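Local coordinates for protein carbonic anhydrase (PDB 5SWC) that catalyses the reversible hydration of carbon dioxide with one zinc ion per subunit and supplies carbon dioxide to RuBisCO inside the carboxysome, at residues H145-A148 with T149-L152; L175-L178 with K179-Q182; I202-E206 with E207-L211; A212-G215 with V216-D219. All blocks are in the same frame, centred on the assembly; numbering follows the deposited sequence. Where two conformers were deposited one is given.

Interaction 1: H145-A148 with T149-L152; sequences HTEA and TRRL
Glu147 and Ala148 open the first turn of helix 147-156 and accept backbone bonds from Arg151 and Leu152, with Arg151 N 2.9 Å from Glu147 O. Thr146 sits at the N-cap position, but its side chain caps nothing. Its carbonyl O takes Thr149 N at 2.9 Å and, more weakly, Arg150 N.

The main side-chain contact is a salt bridge one turn along the helix. In the conformer described, one of two for Arg150, the arginine grips the Glu147 carboxylate side-on with two nitrogens, one to each oxygen. Arg150 NE lies 2.8 Å from Glu147 OE1 in a nearly straight bond, and Arg150 NH1 lies 3.0 Å from Glu147 OE2. Both oxygens are met on their syn side. The carboxylate sits at the guanidinium edge, yet the two planes are turned 39° apart. Glu147 bends at its second torsion (chi2 66°), which brings the carboxylate back over the turn to Arg150. An alanine in place of Glu147 would probably leave the Arg150 guanidinium without this two-point hold and freer to swing.

On another side of the helix, Thr146 OG1 and Thr149 OG1 approach to 2.7 Å. Each has a further partner on helix 162-181: Asn173 OD1 for Thr146 and Thr176 OG1 for Thr149. Arg151 turns its end away to Asp155. Tyr89 of the second subunit packs on Glu147, and His188 of that subunit packs on Ala148 and Leu152.

The chemistry is thus divided: paired charges, perhaps not permanently engaged, span the partly exposed side, while buried hydroxyls tie the other to the neighbouring helix.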
# COMPACT_ATOMS: atom_id res chain seq x y z
N HIS A 145 8.07 4.59 10.99
CA HIS A 145 7.24 3.87 11.93
C HIS A 145 7.51 4.24 13.37
O HIS A 145 6.71 3.90 14.24
CB HIS A 145 7.36 2.37 11.73
CG HIS A 145 6.90 1.90 10.41
ND1 HIS A 145 5.62 2.10 9.95
CD2 HIS A 145 7.57 1.23 9.46
CE1 HIS A 145 5.50 1.53 8.75
NE2 HIS A 145 6.68 1.00 8.44
N THR A 146 8.58 4.99 13.62
CA THR A 146 8.85 5.52 14.95
C THR A 146 8.85 7.06 14.93
O THR A 146 9.43 7.71 15.82
CB THR A 146 10.11 4.88 15.55
OG1 THR A 146 10.05 5.03 16.98
CG2 THR A 146 11.42 5.49 15.02
N GLU A 147 8.13 7.67 14.00
CA GLU A 147 8.02 9.11 13.92
C GLU A 147 7.46 9.71 15.21
O GLU A 147 7.77 10.84 15.56
CB GLU A 147 7.18 9.52 12.70
CG GLU A 147 6.84 11.00 12.62
CD GLU A 147 8.05 11.86 12.42
OE1 GLU A 147 9.15 11.38 12.08
OE2 GLU A 147 7.86 13.08 12.61
N ALA A 148 6.62 8.96 15.92
CA ALA A 148 6.08 9.48 17.17
C ALA A 148 7.19 9.76 18.17
O ALA A 148 7.06 10.69 18.98
CB ALA A 148 4.99 8.56 17.73
N THR A 149 8.26 8.98 18.13
CA THR A 149 9.43 9.19 18.99
C THR A 149 10.08 10.49 18.59
O THR A 149 10.40 11.30 19.43
CB THR A 149 10.43 8.07 18.82
OG1 THR A 149 9.76 6.82 19.02
CG2 THR A 149 11.60 8.20 19.75
N ARG A 150 10.29 10.68 17.29
CA ARG A 150 11.00 11.85 16.83
C ARG A 150 10.23 13.11 17.17
O ARG A 150 10.79 14.09 17.64
CB ARG A 150 11.22 11.73 15.33
CG ARG A 150 12.24 12.71 14.81
CD ARG A 150 12.37 12.62 13.31
NE ARG A 150 11.19 13.23 12.71
CZ ARG A 150 11.12 14.50 12.33
NH1 ARG A 150 9.99 15.00 11.83
NH2 ARG A 150 12.17 15.30 12.47
N ARG A 151 8.91 13.08 16.96
CA ARG A 151 8.09 14.24 17.28
C ARG A 151 8.10 14.57 18.75
O ARG A 151 8.31 15.72 19.13
CB ARG A 151 6.64 13.99 16.78
CG ARG A 151 5.73 15.19 16.80
CD ARG A 151 6.03 16.23 15.73
NE ARG A 151 7.03 17.19 16.16
CZ ARG A 151 7.90 17.78 15.33
NH1 ARG A 151 7.89 17.51 14.03
NH2 ARG A 151 8.79 18.63 15.81
N LEU A 152 7.90 13.56 19.58
CA LEU A 152 7.98 13.76 21.03
C LEU A 152 9.33 14.35 21.46
O LEU A 152 9.38 15.31 22.26
CB LEU A 152 7.68 12.43 21.73
CG LEU A 152 7.60 12.48 23.24
CD1 LEU A 152 6.71 11.35 23.74
CD2 LEU A 152 8.98 12.40 23.87

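Interaction 2: L175-L178 with K179-Q182; sequences LTQL and KNLQ
Gln182 NE2 donates to Leu178 O at 3.0 Å, a side-chain bond back to the last turn of helix 162-181. The carbonyl oxygen lies in the Gln182 amide plane, but the donor stands well above the carbonyl plane. The backbone Gln182 N reaches the same oxygen only weakly. Gln182 OE1 meets Lys179 NZ of the second subunit. An alanine at Gln182 would probably cost Leu178 O its stronger bond from this residue and deprive Lys179 of the second subunit of an acceptor.

Upstream, ordinary helical bonds continue, with Leu181 N 2.8 Å from Gln177 O. Asn180 ND2 makes a weak bond to Gln177 OE1 at 3.3 Å. These two amides lie side by side with planes 81° apart, and both bind the backbone of Ile86. The end of Lys179 leads away from the turn to salt bridges with Asp234 and Glu231.

Leu178 CD2 and Leu181 CD1 are 4.4 Å apart. Both leucines pack on Val114 of strand 111-117, and Leu178 also meets Leu198 of strand 197-204.

This is the C-terminal part of a helix packed on the central sheet of a beta-class carbonic anhydrase, with Leu178 and Leu181 on the sheet and Lys179 and Gln182 at a subunit interface.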
# COMPACT_ATOMS: atom_id res chain seq x y z
N LEU A 175 9.21 3.22 24.39
CA LEU A 175 7.86 3.58 24.82
C LEU A 175 6.92 3.66 23.61
O LEU A 175 5.78 3.21 23.66
CB LEU A 175 7.88 4.86 25.63
CG LEU A 175 8.78 4.78 26.88
CD1 LEU A 175 8.59 5.99 27.72
CD2 LEU A 175 8.50 3.53 27.64
N THR A 176 7.38 4.21 22.50
CA THR A 176 6.59 4.25 21.29
C THR A 176 6.23 2.84 20.82
O THR A 176 5.09 2.59 20.43
CB THR A 176 7.33 5.00 20.19
OG1 THR A 176 7.51 6.36 20.62
CG2 THR A 176 6.63 4.98 18.87
N GLN A 177 7.20 1.93 20.82
CA GLN A 177 6.89 0.60 20.34
C GLN A 177 5.88 -0.11 21.24
O GLN A 177 5.08 -0.89 20.73
CB GLN A 177 8.16 -0.25 20.25
CG GLN A 177 9.30 0.35 19.48
CD GLN A 177 8.87 1.11 18.30
OE1 GLN A 177 8.11 0.63 17.45
NE2 GLN A 177 9.33 2.34 18.22
N LEU A 178 5.88 0.19 22.52
CA LEU A 178 4.88 -0.37 23.42
C LEU A 178 3.49 0.15 23.09
O LEU A 178 2.52 -0.60 23.16
CB LEU A 178 5.26 -0.06 24.87
CG LEU A 178 6.47 -0.86 25.33
CD1 LEU A 178 7.10 -0.21 26.50
CD2 LEU A 178 6.13 -2.29 25.64
N LYS A 179 3.36 1.42 22.72
CA LYS A 179 2.08 1.91 22.24
C LYS A 179 1.68 1.25 20.92
O LYS A 179 0.52 0.88 20.74
CB LYS A 179 2.12 3.43 22.06
CG LYS A 179 2.37 4.27 23.33
CD LYS A 179 1.30 4.04 24.36
CE LYS A 179 1.62 4.87 25.60
NZ LYS A 179 0.46 4.78 26.53
N ASN A 180 2.63 1.08 20.01
CA ASN A 180 2.35 0.40 18.76
C ASN A 180 1.87 -1.02 18.97
O ASN A 180 0.91 -1.48 18.31
CB ASN A 180 3.59 0.42 17.87
CG ASN A 180 3.97 1.83 17.40
OD1 ASN A 180 3.21 2.78 17.57
ND2 ASN A 180 5.15 1.95 16.78
N LEU A 181 2.54 -1.77 19.86
CA LEU A 181 2.16 -3.14 20.12
C LEU A 181 0.70 -3.24 20.57
O LEU A 181 0.01 -4.22 20.24
CB LEU A 181 3.07 -3.71 21.18
CG LEU A 181 4.39 -4.20 20.65
CD1 LEU A 181 5.34 -4.38 21.81
CD2 LEU A 181 4.25 -5.50 19.96
N GLN A 182 0.24 -2.28 21.35
CA GLN A 182 -1.10 -2.33 21.91
C GLN A 182 -2.20 -2.14 20.89
O GLN A 182 -3.37 -2.24 21.21
CB GLN A 182 -1.20 -1.35 23.04
CG GLN A 182 -0.38 -1.86 24.23
CD GLN A 182 -0.34 -0.91 25.37
OE1 GLN A 182 -1.29 -0.79 26.10
NE2 GLN A 182 0.77 -0.22 25.51

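Interaction 3: I202-E206 with E207-L211; sequences IYRIE and EGEVL
Strands 202-204 and 209-211 form an antiparallel beta hairpin whose turn carries a G1 beta bulge. Ile202 and Leu211 are a hydrogen-bonded pair, with Ile202 N 2.7 Å from Leu211 O and a second bond in return. Tyr203 and Val210 are the non-hydrogen-bonded pair. Arg204 N bonds Glu209 O at 2.9 Å. Arg204 O then faces both Gly208 and Glu209 and receives a weak bond from each backbone N. Gly208 takes the bulge position with a positive phi.

Ile202, Arg204, Glu209 and Leu211 share one face. Their apolar end rests on Phe220, and Ile202 also packs on helix 162-181. Tyr203 and Val210 lie on the other face, with Tyr203 CD1 4.3 Å from Val210 CG2. Tyr203 also touches zinc ligand His117, as does Ile205 in the turn. Phe42 and Leu27 of the fourth subunit cover Tyr203 and Val210 respectively.

Arg204 links two acids by different geometries. The Glu207 carboxylate stacks over one face of the guanidinium, its plane 18° from parallel. That pairing is of charges alone. Glu207 bends at its second torsion (chi2 86°), which folds the acid over Arg204. A water bridges Glu207 OE1 and Glu206 N. Glu209 instead meets the guanidinium edge, where Arg204 NH1 donates to Glu209 OE2 at 2.6 Å, with that oxygen only 3° out of the guanidinium plane.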
# COMPACT_ATOMS: atom_id res chain seq x y z
N ILE A 202 16.01 -1.17 28.46
CA ILE A 202 17.14 -0.49 27.82
C ILE A 202 18.41 -1.23 28.26
O ILE A 202 18.74 -1.29 29.46
CB ILE A 202 17.29 0.96 28.26
CG1 ILE A 202 16.04 1.79 28.00
CG2 ILE A 202 18.51 1.60 27.59
CD1 ILE A 202 16.05 3.14 28.73
N TYR A 203 19.13 -1.80 27.28
CA TYR A 203 20.42 -2.46 27.56
C TYR A 203 21.54 -1.44 27.39
O TYR A 203 21.78 -0.90 26.31
CB TYR A 203 20.58 -3.66 26.62
CG TYR A 203 21.97 -4.27 26.57
CD1 TYR A 203 22.66 -4.58 27.74
CD2 TYR A 203 22.56 -4.58 25.38
CE1 TYR A 203 23.92 -5.15 27.69
CE2 TYR A 203 23.82 -5.13 25.31
CZ TYR A 203 24.49 -5.42 26.47
OH TYR A 203 25.74 -6.00 26.43
N ARG A 204 22.23 -1.16 28.49
CA ARG A 204 23.37 -0.23 28.53
C ARG A 204 24.64 -1.03 28.33
O ARG A 204 25.10 -1.75 29.25
CB ARG A 204 23.36 0.56 29.84
CG ARG A 204 22.10 1.29 29.99
CD ARG A 204 22.06 2.16 31.21
NE ARG A 204 22.89 3.34 31.01
CZ ARG A 204 23.67 3.86 31.95
NH1 ARG A 204 23.71 3.31 33.16
NH2 ARG A 204 24.38 4.97 31.69
N ILE A 205 25.21 -0.93 27.15
CA ILE A 205 26.30 -1.81 26.72
C ILE A 205 27.55 -1.64 27.58
O ILE A 205 28.07 -2.61 28.12
CB ILE A 205 26.63 -1.54 25.25
CG1 ILE A 205 25.46 -1.91 24.32
CG2 ILE A 205 27.90 -2.33 24.84
CD1 ILE A 205 25.66 -1.41 22.93
N GLU A 206 28.08 -0.42 27.72
CA GLU A 206 29.30 -0.19 28.49
C GLU A 206 29.14 -0.52 29.97
O GLU A 206 30.06 -1.01 30.61
CB GLU A 206 29.75 1.27 28.33
CG GLU A 206 31.01 1.60 29.11
CD GLU A 206 31.52 3.02 28.91
OE1 GLU A 206 30.81 3.85 28.29
OE2 GLU A 206 32.60 3.32 29.44
N GLU A 207 27.96 -0.21 30.50
CA GLU A 207 27.72 -0.27 31.92
C GLU A 207 27.28 -1.65 32.39
O GLU A 207 27.32 -1.90 33.59
CB GLU A 207 26.65 0.75 32.30
CG GLU A 207 27.02 2.17 32.07
CD GLU A 207 26.77 2.73 30.66
OE1 GLU A 207 26.30 2.05 29.75
OE2 GLU A 207 27.15 3.92 30.51
N GLY A 208 26.92 -2.51 31.46
CA GLY A 208 26.56 -3.87 31.82
C GLY A 208 25.30 -3.97 32.68
O GLY A 208 25.30 -4.65 33.71
N GLU A 209 24.26 -3.22 32.30
CA GLU A 209 23.01 -3.28 33.05
C GLU A 209 21.85 -3.05 32.13
O GLU A 209 22.03 -2.59 31.00
CB GLU A 209 22.98 -2.27 34.20
CG GLU A 209 22.86 -0.84 33.73
CD GLU A 209 22.48 0.19 34.84
OE1 GLU A 209 21.97 -0.18 35.94
OE2 GLU A 209 22.64 1.40 34.56
N VAL A 210 20.67 -3.41 32.63
CA VAL A 210 19.41 -3.14 31.94
C VAL A 210 18.56 -2.27 32.84
O VAL A 210 18.50 -2.45 34.05
CB VAL A 210 18.70 -4.44 31.64
CG1 VAL A 210 17.29 -4.19 31.13
CG2 VAL A 210 19.48 -5.23 30.60
N LEU A 211 17.88 -1.33 32.22
CA LEU A 211 16.85 -0.52 32.90
C LEU A 211 15.51 -0.93 32.32
O LEU A 211 15.37 -1.14 31.11
CB LEU A 211 17.06 0.98 32.64
CG LEU A 211 18.40 1.56 33.09
CD1 LEU A 211 18.37 3.07 32.79
CD2 LEU A 211 18.63 1.31 34.54
O HOH W 1 26.67 2.07 26.99

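Interaction 4: A212-G215 with V216-D219; sequences AYDG and VLHD
Asp214 OD1 is gripped by two backbone donors of the turn that follows it. Val216 N lies 3.0 Å away and approaches from the anti side, 31° out of the carboxylate plane. Leu217 N adds a weak but straight bond at 3.3 Å. The Asp214 side chain points CG opposite its own backbone N (chi1 177°), which brings OD1 forward over the turn. The carboxylate also lies against Leu217 CB, and these two side chains cross at about a right angle.

The Asp214 backbone closes the loop. Asp214 N donates to Asp219 O at 2.9 Å, making this an antiparallel hydrogen-bonded pair. Asp214 O receives weak bonds from both His218 N and Asp219 N. His218 takes the first position of the bulge, with the positive phi (61°) usual there in a G1 bulge.

Gly215 O sits over one face of the His218 ring, 3.0 Å from its plane and offset toward the rim. The ring's ND1 donates to Val216 O at 3.2 Å, while NE2 is held by Glu233. These two bonds probably limit the rotation of the ring. The Tyr213 ring meets the backbone of His218 and Asp219 obliquely, with Tyr213 OH 3.4 Å from His218 CA. That hydroxyl bonds Glu231, and the tyrosine ring meets Phe220.

The residues from Val216 on face solvent, while Tyr213 is buried. An Asp side chain bonded to the backbone N two residues on is an Asx turn. Here it lies within a beta hairpin with a G1 bulge, joining strand 209-214 to strand 219-221, an outermost strand of the sheet within this chain.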
# COMPACT_ATOMS: atom_id res chain seq x y z
N ALA A 212 14.50 -1.04 33.16
CA ALA A 212 13.16 -1.48 32.78
C ALA A 212 12.14 -0.40 33.06
O ALA A 212 12.18 0.26 34.10
CB ALA A 212 12.81 -2.72 33.60
N TYR A 213 11.18 -0.23 32.15
CA TYR A 213 10.14 0.77 32.37
C TYR A 213 9.05 0.25 33.31
O TYR A 213 8.44 -0.78 33.05
CB TYR A 213 9.50 1.13 31.04
CG TYR A 213 8.61 2.33 31.10
CD1 TYR A 213 9.10 3.59 31.41
CD2 TYR A 213 7.26 2.24 30.79
CE1 TYR A 213 8.29 4.67 31.41
CE2 TYR A 213 6.44 3.33 30.81
CZ TYR A 213 6.95 4.55 31.11
OH TYR A 213 6.16 5.68 31.11
N ASP A 214 8.83 1.00 34.37
CA ASP A 214 7.73 0.75 35.29
C ASP A 214 6.64 1.73 34.86
O ASP A 214 6.73 2.94 35.12
CB ASP A 214 8.22 1.02 36.73
CG ASP A 214 7.14 0.86 37.78
OD1 ASP A 214 5.93 0.80 37.36
OD2 ASP A 214 7.43 0.87 38.98
N GLY A 215 5.59 1.21 34.23
CA GLY A 215 4.52 2.03 33.72
C GLY A 215 3.66 2.72 34.77
O GLY A 215 2.96 3.69 34.47
N VAL A 216 3.67 2.22 36.01
CA VAL A 216 2.96 2.87 37.10
C VAL A 216 3.73 4.12 37.51
O VAL A 216 3.15 5.19 37.71
CB VAL A 216 2.75 1.91 38.27
CG1 VAL A 216 2.20 2.64 39.49
CG2 VAL A 216 1.82 0.78 37.86
N LEU A 217 5.03 3.98 37.64
CA LEU A 217 5.90 5.07 37.99
C LEU A 217 6.16 6.04 36.84
O LEU A 217 6.43 7.22 37.05
CB LEU A 217 7.22 4.43 38.44
CG LEU A 217 8.30 5.33 38.89
CD1 LEU A 217 7.90 5.98 40.25
CD2 LEU A 217 9.57 4.47 39.00
N HIS A 218 6.01 5.56 35.62
CA HIS A 218 6.38 6.30 34.43
C HIS A 218 7.87 6.64 34.39
O HIS A 218 8.27 7.71 33.94
CB HIS A 218 5.52 7.53 34.19
CG HIS A 218 4.07 7.25 33.95
ND1 HIS A 218 3.20 6.83 34.94
CD2 HIS A 218 3.32 7.37 32.83
CE1 HIS A 218 1.99 6.69 34.43
NE2 HIS A 218 2.04 7.00 33.15
N ASP A 219 8.70 5.69 34.82
CA ASP A 219 10.14 5.87 34.73
C ASP A 219 10.83 4.51 34.65
O ASP A 219 10.25 3.47 34.92
CB ASP A 219 10.66 6.64 35.96
CG ASP A 219 11.92 7.44 35.67
OD1 ASP A 219 12.53 7.28 34.58
OD2 ASP A 219 12.32 8.21 36.57

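Overall arrangement
The four contacts follow one another along the chain. Interactions 1 and 2 lie on successive helices, 147-156 and 162-181, with centres 11 Å apart. They touch through Thr149 and Thr176, and both reach the second subunit. Interactions 3 and 4 are successive hairpin turns that share strand 209-214, with centres 17 Å apart. Beyond strand 197-204, strands 209-214 and 219-221 extend the parallel core of the sheet in antiparallel fashion. Interaction 2 also meets interaction 4, where Leu175 packs on Tyr213. Interaction 1 touches neither hairpin. Interaction 3 lies near zinc ligand His117 and meets the fourth subunit. Interactions 1 to 3 thus each meet another subunit of the hexamer, whereas interaction 4 meets none.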